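Local coordinates for protein probable sugar kinase (Clostridium perfringens, PDB 3KZH) that probably phosphorylates a sugar as a carbohydrate kinase of the pfkB (ribokinase-like) family, and holds beta-D-glucopyranose in its pocket, at residues M122-R131 with I149-F157; R46-V55 with I294-V303. All blocks are in the same frame, centred on the assembly; numbering follows the deposited sequence.

Interaction 1 (M122-R131 with I149-F157); sequences MNTDFIDSKR and IMEYLLKNF
Selenomethionine Met122, in the loop ahead of helix 124-129, meets Ile149 first: Ile149 CD1 lies 3.9 Å from Met122 CB and also touches the carbonyl O of Met122. The methyl CG2 of Thr124 sits over the centre of the Tyr152 ring, 3.7 Å from the centroid and 5° off the normal, a CH-pi contact. Ile127 is the knob of the interface, set in a hole formed by Ile149, Tyr152, Leu153 and Phe157. Its two branches divide the work: CD1 reaches Tyr152 CD2 at 3.7 Å and also Ile149, whereas CG2 meets Leu153 CD2 and the edge of the Phe157 ring, with CG2 to Phe157 CE2 at 3.6 Å. One turn on from Thr124, Asp128 OD1 accepts from Tyr152 OH at 2.7 Å on its syn lone pair, the carboxylate and ring planes standing 58° apart. This bond and the Thr124 methyl over a face together restrain the ring. Arg131 adds its CB, 3.9 Å from Phe157 CE1, while its guanidinium is salt-bridged to Glu135. The axes of helix 124-129 and segment 149-157 run in the same general direction, 32° apart, and come within 11.4 Å. Phe134 of helix 131-135 stacks on Phe157; Phe12 of strand 9-12 touches Met122, Ile149 and Leu153, and Phe163 of strand 162-166 touches Leu153 and Phe157.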
# COMPACT_ATOMS: atom_id res chain seq x y z
N MSE A 122 -16.60 10.07 12.20
CA MSE A 122 -17.80 9.27 12.44
C MSE A 122 -18.87 10.17 13.09
O MSE A 122 -18.60 10.87 14.08
CB MSE A 122 -17.50 8.07 13.37
CG MSE A 122 -18.70 7.17 13.72
SE MSE A 122 -19.38 6.26 12.15
CE MSE A 122 -21.16 6.48 12.44
N ASN A 123 -20.07 10.13 12.51
CA ASN A 123 -21.19 10.94 12.99
C ASN A 123 -22.46 10.13 13.25
O ASN A 123 -22.60 9.02 12.76
CB ASN A 123 -21.46 12.11 12.03
CG ASN A 123 -21.66 11.66 10.58
OD1 ASN A 123 -22.65 11.00 10.25
ND2 ASN A 123 -20.74 12.06 9.71
N THR A 124 -23.39 10.74 13.97
CA THR A 124 -24.67 10.12 14.33
C THR A 124 -25.58 9.78 13.15
O THR A 124 -26.32 8.80 13.22
CB THR A 124 -25.44 10.99 15.34
OG1 THR A 124 -25.61 12.32 14.80
CG2 THR A 124 -24.68 11.07 16.66
N ASP A 125 -25.49 10.56 12.07
CA ASP A 125 -26.29 10.33 10.86
C ASP A 125 -25.95 9.00 10.20
O ASP A 125 -26.84 8.29 9.70
CB ASP A 125 -26.08 11.46 9.84
CG ASP A 125 -27.07 12.59 10.02
OD1 ASP A 125 -27.38 12.96 11.17
OD2 ASP A 125 -27.55 13.11 8.99
N PHE A 126 -24.65 8.65 10.22
CA PHE A 126 -24.18 7.39 9.66
C PHE A 126 -24.61 6.23 10.57
O PHE A 126 -25.04 5.19 10.04
CB PHE A 126 -22.66 7.43 9.40
CG PHE A 126 -22.15 6.28 8.58
CD1 PHE A 126 -22.27 6.30 7.18
CD2 PHE A 126 -21.66 5.11 9.20
CE1 PHE A 126 -21.91 5.17 6.39
CE2 PHE A 126 -21.30 3.97 8.43
CZ PHE A 126 -21.44 4.01 7.03
N ILE A 127 -24.52 6.40 11.90
CA ILE A 127 -24.95 5.36 12.86
C ILE A 127 -26.42 5.06 12.61
O ILE A 127 -26.79 3.90 12.46
CB ILE A 127 -24.77 5.76 14.38
CG1 ILE A 127 -23.32 5.63 14.82
CG2 ILE A 127 -25.46 4.76 15.27
CD1 ILE A 127 -22.88 6.64 15.86
N ASP A 128 -27.23 6.12 12.49
CA ASP A 128 -28.67 6.02 12.24
C ASP A 128 -29.02 5.29 10.95
O ASP A 128 -30.00 4.54 10.92
CB ASP A 128 -29.32 7.41 12.22
CG ASP A 128 -29.31 8.10 13.58
OD1 ASP A 128 -29.32 7.40 14.62
OD2 ASP A 128 -29.28 9.35 13.60
N SER A 129 -28.21 5.48 9.91
CA SER A 129 -28.45 4.84 8.61
C SER A 129 -28.18 3.35 8.66
O SER A 129 -28.78 2.57 7.93
CB SER A 129 -27.62 5.51 7.49
OG SER A 129 -26.23 5.19 7.53
N LYS A 130 -27.29 2.96 9.58
CA LYS A 130 -26.89 1.56 9.77
C LYS A 130 -27.41 0.97 11.08
O LYS A 130 -26.90 -0.05 11.53
CB LYS A 130 -25.36 1.44 9.73
CG LYS A 130 -24.68 1.92 8.45
CD LYS A 130 -25.10 1.11 7.23
CE LYS A 130 -24.22 1.40 6.04
NZ LYS A 130 -24.10 2.85 5.74
N ARG A 131 -28.45 1.58 11.66
CA ARG A 131 -29.04 1.13 12.93
C ARG A 131 -29.47 -0.34 12.97
O ARG A 131 -29.34 -1.01 13.99
CB ARG A 131 -30.24 2.02 13.31
CG ARG A 131 -31.37 2.05 12.28
CD ARG A 131 -32.59 2.75 12.80
NE ARG A 131 -33.25 1.96 13.84
CZ ARG A 131 -34.53 2.08 14.18
NH1 ARG A 131 -35.31 2.97 13.58
NH2 ARG A 131 -35.02 1.31 15.14
N ILE A 149 -19.30 8.86 21.02
CA ILE A 149 -19.99 7.95 20.11
C ILE A 149 -20.37 6.65 20.82
O ILE A 149 -21.43 6.09 20.54
CB ILE A 149 -19.20 7.75 18.78
CG1 ILE A 149 -19.46 8.97 17.90
CG2 ILE A 149 -19.60 6.46 18.02
CD1 ILE A 149 -18.37 9.29 16.94
N MSE A 150 -19.55 6.23 21.79
CA MSE A 150 -19.82 5.03 22.59
C MSE A 150 -21.12 5.27 23.35
O MSE A 150 -22.04 4.47 23.23
CB MSE A 150 -18.66 4.74 23.58
CG MSE A 150 -18.88 3.51 24.50
SE MSE A 150 -17.55 3.23 25.90
CE MSE A 150 -16.09 2.75 24.74
N GLU A 151 -21.23 6.44 23.99
CA GLU A 151 -22.43 6.85 24.75
C GLU A 151 -23.67 6.84 23.87
O GLU A 151 -24.71 6.32 24.28
CB GLU A 151 -22.25 8.23 25.38
CG GLU A 151 -23.47 8.73 26.20
CD GLU A 151 -23.12 9.86 27.15
OE1 GLU A 151 -22.20 10.65 26.83
OE2 GLU A 151 -23.76 9.95 28.22
N TYR A 152 -23.53 7.34 22.64
CA TYR A 152 -24.63 7.36 21.68
C TYR A 152 -25.03 5.92 21.33
O TYR A 152 -26.21 5.61 21.29
CB TYR A 152 -24.24 8.14 20.41
CG TYR A 152 -25.40 8.34 19.45
CD1 TYR A 152 -26.36 9.35 19.67
CD2 TYR A 152 -25.56 7.49 18.33
CE1 TYR A 152 -27.47 9.51 18.79
CE2 TYR A 152 -26.66 7.64 17.45
CZ TYR A 152 -27.60 8.65 17.68
OH TYR A 152 -28.64 8.81 16.80
N LEU A 153 -24.04 5.05 21.13
CA LEU A 153 -24.29 3.64 20.80
C LEU A 153 -24.94 2.87 21.94
O LEU A 153 -25.88 2.11 21.71
CB LEU A 153 -23.02 2.93 20.33
CG LEU A 153 -22.41 3.42 19.01
CD1 LEU A 153 -21.09 2.78 18.78
CD2 LEU A 153 -23.34 3.16 17.87
N LEU A 154 -24.47 3.13 23.16
CA LEU A 154 -24.99 2.48 24.37
C LEU A 154 -26.43 2.90 24.65
O LEU A 154 -27.30 2.06 24.75
CB LEU A 154 -24.10 2.80 25.58
CG LEU A 154 -22.66 2.27 25.63
CD1 LEU A 154 -21.97 2.83 26.84
CD2 LEU A 154 -22.60 0.74 25.65
N LYS A 155 -26.67 4.22 24.65
CA LYS A 155 -27.99 4.82 24.89
C LYS A 155 -29.03 4.29 23.89
O LYS A 155 -30.12 3.85 24.28
CB LYS A 155 -27.87 6.35 24.77
CG LYS A 155 -29.12 7.19 24.95
CD LYS A 155 -28.74 8.66 24.80
CE LYS A 155 -29.93 9.61 24.87
NZ LYS A 155 -29.49 11.02 24.62
N ASN A 156 -28.63 4.23 22.62
CA ASN A 156 -29.49 3.78 21.53
C ASN A 156 -29.61 2.28 21.27
O ASN A 156 -30.61 1.86 20.69
CB ASN A 156 -29.08 4.46 20.23
CG ASN A 156 -29.54 5.90 20.15
OD1 ASN A 156 -28.83 6.82 20.55
ND2 ASN A 156 -30.73 6.10 19.61
N PHE A 157 -28.60 1.48 21.65
CA PHE A 157 -28.62 0.04 21.35
C PHE A 157 -28.35 -1.01 22.45
O PHE A 157 -28.36 -2.21 22.15
CB PHE A 157 -27.68 -0.29 20.16
CG PHE A 157 -27.85 0.61 18.96
CD1 PHE A 157 -28.94 0.44 18.09
CD2 PHE A 157 -26.93 1.64 18.72
CE1 PHE A 157 -29.11 1.31 16.97
CE2 PHE A 157 -27.08 2.51 17.62
CZ PHE A 157 -28.18 2.35 16.73

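Interaction 2 (R46-V55 with I294-V303); sequences RNIAENMARV and IHPDMALDTV
A salt-bridge network on helix 44-54 of this ribokinase-like fold, Arg46-Glu50-Arg54, receives the turn that leads into helix 300-308. Ile294 packs against the network: its CD1 lies at the edge of the Arg46 guanidinium and its CG2 touches one face of that of Arg54, 3.7 Å from Arg54 NE. Glu50 joins the arginines, OE1 bridging to Arg46 NH2 and OE2 to Arg54 NE; the second bridge, Glu50 OE2 to Arg54 NE, is 2.8 Å long. The Arg54 side chain, extended from CG to NE, grips the type I turn His295-Met298 with its far end. Arg54 NH1 donates to Met298 O at 2.8 Å, in the carbonyl plane on a lone pair, and to Pro296 O at 3.0 Å, 72° above that carbonyl's plane. The side chain of Asn47 lies about 10 Å from the bound glucose and is hydrogen-bonded through ND2 to Asp257. Val303, in the helix after the turn, sets CG2 4.0 Å from Val55 CG1. Arg54 O receives a CA-H...O contact from Ala299 CA at 3.3 Å, and a water donates to Arg54 O at 2.9 Å while accepting from Leu300 N.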
# COMPACT_ATOMS: atom_id res chain seq x y z
N ARG A 46 -9.65 -3.71 14.01
CA ARG A 46 -9.39 -4.41 12.75
C ARG A 46 -8.69 -5.74 13.00
O ARG A 46 -8.92 -6.70 12.26
CB ARG A 46 -8.55 -3.56 11.78
CG ARG A 46 -8.64 -4.02 10.30
CD ARG A 46 -7.29 -4.10 9.62
NE ARG A 46 -6.71 -5.44 9.74
CZ ARG A 46 -5.89 -5.81 10.71
NH1 ARG A 46 -5.54 -4.94 11.63
NH2 ARG A 46 -5.50 -7.07 10.81
N ASN A 47 -7.86 -5.78 14.04
CA ASN A 47 -7.14 -6.97 14.44
C ASN A 47 -8.14 -7.97 15.05
O ASN A 47 -8.07 -9.16 14.75
CB ASN A 47 -6.03 -6.65 15.48
CG ASN A 47 -5.01 -5.61 14.98
OD1 ASN A 47 -4.63 -5.60 13.82
ND2 ASN A 47 -4.58 -4.75 15.89
N ILE A 48 -9.08 -7.47 15.86
CA ILE A 48 -10.11 -8.32 16.49
C ILE A 48 -10.94 -9.01 15.41
O ILE A 48 -11.04 -10.24 15.41
CB ILE A 48 -11.04 -7.52 17.48
CG1 ILE A 48 -10.24 -7.03 18.69
CG2 ILE A 48 -12.20 -8.39 17.98
CD1 ILE A 48 -10.96 -6.04 19.60
N ALA A 49 -11.46 -8.21 14.47
CA ALA A 49 -12.26 -8.68 13.34
C ALA A 49 -11.54 -9.72 12.48
O ALA A 49 -12.16 -10.70 12.06
CB ALA A 49 -12.69 -7.52 12.49
N GLU A 50 -10.23 -9.54 12.28
CA GLU A 50 -9.41 -10.49 11.50
C GLU A 50 -9.31 -11.83 12.23
O GLU A 50 -9.64 -12.87 11.64
CB GLU A 50 -7.99 -9.97 11.16
CG GLU A 50 -7.33 -10.81 10.05
CD GLU A 50 -5.85 -10.56 9.77
OE1 GLU A 50 -5.35 -9.43 9.90
OE2 GLU A 50 -5.17 -11.54 9.37
N ASN A 51 -8.95 -11.78 13.52
CA ASN A 51 -8.81 -12.97 14.38
C ASN A 51 -10.12 -13.79 14.46
O ASN A 51 -10.09 -15.02 14.50
CB ASN A 51 -8.39 -12.58 15.80
CG ASN A 51 -6.97 -12.07 15.90
OD1 ASN A 51 -6.73 -10.88 16.14
ND2 ASN A 51 -6.02 -12.99 15.78
N MSE A 52 -11.25 -13.07 14.43
CA MSE A 52 -12.61 -13.63 14.48
C MSE A 52 -12.98 -14.37 13.19
O MSE A 52 -13.46 -15.50 13.23
CB MSE A 52 -13.64 -12.51 14.72
CG MSE A 52 -14.00 -12.27 16.17
SE MSE A 52 -15.42 -11.01 16.45
CE MSE A 52 -15.16 -10.71 18.37
N ALA A 53 -12.74 -13.72 12.06
CA ALA A 53 -13.01 -14.27 10.73
C ALA A 53 -12.10 -15.47 10.47
O ALA A 53 -12.52 -16.46 9.85
CB ALA A 53 -12.80 -13.20 9.68
N ARG A 54 -10.88 -15.41 11.03
CA ARG A 54 -9.89 -16.48 10.90
C ARG A 54 -10.31 -17.78 11.58
O ARG A 54 -9.96 -18.85 11.11
CB ARG A 54 -8.52 -16.03 11.44
CG ARG A 54 -7.66 -15.33 10.40
CD ARG A 54 -6.36 -14.80 10.97
NE ARG A 54 -5.46 -14.31 9.92
CZ ARG A 54 -4.57 -15.07 9.28
NH1 ARG A 54 -4.42 -16.35 9.58
NH2 ARG A 54 -3.84 -14.55 8.31
N VAL A 55 -11.08 -17.68 12.66
CA VAL A 55 -11.55 -18.85 13.39
C VAL A 55 -12.97 -19.26 13.01
O VAL A 55 -13.57 -20.13 13.64
CB VAL A 55 -11.36 -18.72 14.92
CG1 VAL A 55 -9.89 -18.60 15.26
CG2 VAL A 55 -12.15 -17.55 15.47
N ILE A 294 -0.58 -10.60 14.33
CA ILE A 294 -1.50 -11.68 13.97
C ILE A 294 -0.65 -12.82 13.39
O ILE A 294 0.20 -12.57 12.53
CB ILE A 294 -2.59 -11.24 12.90
CG1 ILE A 294 -3.64 -10.33 13.55
CG2 ILE A 294 -3.35 -12.45 12.33
CD1 ILE A 294 -3.95 -9.10 12.77
N HIS A 295 -0.87 -14.04 13.87
CA HIS A 295 -0.15 -15.21 13.37
C HIS A 295 -0.73 -15.56 12.00
O HIS A 295 -1.93 -15.81 11.88
CB HIS A 295 -0.28 -16.40 14.33
CG HIS A 295 0.75 -17.48 14.11
ND1 HIS A 295 0.99 -18.04 12.88
CD2 HIS A 295 1.60 -18.07 14.98
CE1 HIS A 295 1.96 -18.94 12.99
NE2 HIS A 295 2.34 -18.97 14.25
N PRO A 296 0.13 -15.58 10.94
CA PRO A 296 -0.27 -15.89 9.56
C PRO A 296 -0.99 -17.22 9.35
O PRO A 296 -1.83 -17.32 8.46
CB PRO A 296 1.07 -15.89 8.82
CG PRO A 296 1.87 -14.91 9.58
CD PRO A 296 1.58 -15.31 10.99
N ASP A 297 -0.69 -18.21 10.18
CA ASP A 297 -1.29 -19.53 10.03
C ASP A 297 -2.51 -19.79 10.88
O ASP A 297 -3.14 -20.84 10.74
CB ASP A 297 -0.27 -20.64 10.28
CG ASP A 297 0.91 -20.57 9.33
OD1 ASP A 297 0.75 -20.07 8.19
OD2 ASP A 297 2.00 -21.02 9.74
N MSE A 298 -2.87 -18.83 11.73
CA MSE A 298 -4.02 -19.00 12.61
C MSE A 298 -5.37 -19.16 11.94
O MSE A 298 -5.76 -18.38 11.05
CB MSE A 298 -4.09 -17.93 13.69
CG MSE A 298 -4.33 -18.52 15.07
SE MSE A 298 -5.61 -17.54 16.07
CE MSE A 298 -4.37 -16.31 16.88
N ALA A 299 -6.00 -20.26 12.33
CA ALA A 299 -7.30 -20.70 11.87
C ALA A 299 -7.88 -21.55 12.99
O ALA A 299 -7.20 -21.81 13.98
CB ALA A 299 -7.13 -21.56 10.61
N LEU A 300 -9.13 -21.98 12.83
CA LEU A 300 -9.83 -22.82 13.80
C LEU A 300 -9.03 -24.08 14.15
O LEU A 300 -8.78 -24.34 15.33
CB LEU A 300 -11.24 -23.19 13.29
CG LEU A 300 -12.14 -24.09 14.16
CD1 LEU A 300 -12.39 -23.45 15.51
CD2 LEU A 300 -13.46 -24.39 13.47
N ASP A 301 -8.54 -24.78 13.12
CA ASP A 301 -7.75 -26.01 13.31
C ASP A 301 -6.48 -25.85 14.15
O ASP A 301 -6.25 -26.68 15.03
CB ASP A 301 -7.45 -26.70 11.96
CG ASP A 301 -6.94 -25.74 10.88
OD1 ASP A 301 -6.30 -24.72 11.20
OD2 ASP A 301 -7.18 -26.00 9.68
N THR A 302 -5.72 -24.76 13.95
CA THR A 302 -4.49 -24.51 14.72
C THR A 302 -4.78 -24.16 16.19
O THR A 302 -4.02 -24.54 17.08
CB THR A 302 -3.53 -23.44 14.09
OG1 THR A 302 -3.94 -22.12 14.44
CG2 THR A 302 -3.50 -23.55 12.57
N VAL A 303 -5.90 -23.46 16.44
CA VAL A 303 -6.32 -23.07 17.79
C VAL A 303 -6.75 -24.32 18.54
O VAL A 303 -6.28 -24.55 19.66
CB VAL A 303 -7.50 -22.03 17.77
CG1 VAL A 303 -7.91 -21.65 19.18
CG2 VAL A 303 -7.11 -20.80 17.02
O HOH W 1 -7.48 -18.83 8.87
O HOH W 2 -10.84 -21.46 10.30

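From the N terminus the chain first lays down helix 44-54, whose partner segment 294-303 comes only after 238 intervening residues; interaction 2 therefore closes a very long loop. Within that loop lies interaction 1, a short-range closure: 17 residues, with most of helix 131-135, strand 139-143 and the start of helix 147-157, separate 122-131 from 149-157. The two contacts nest and do not cross. The centres of interaction 1 and interaction 2 are 28 Å apart, and the nearest atoms of interactions 1 and 2 about 11 Å. Interaction 1 lays helix 124-129 on helix 147-157, which packs on strands 9-12 and 162-166 of the main sheet, whereas interaction 2 fastens the turn before helix 300-308 to an early helix that also packs against helix 255-268.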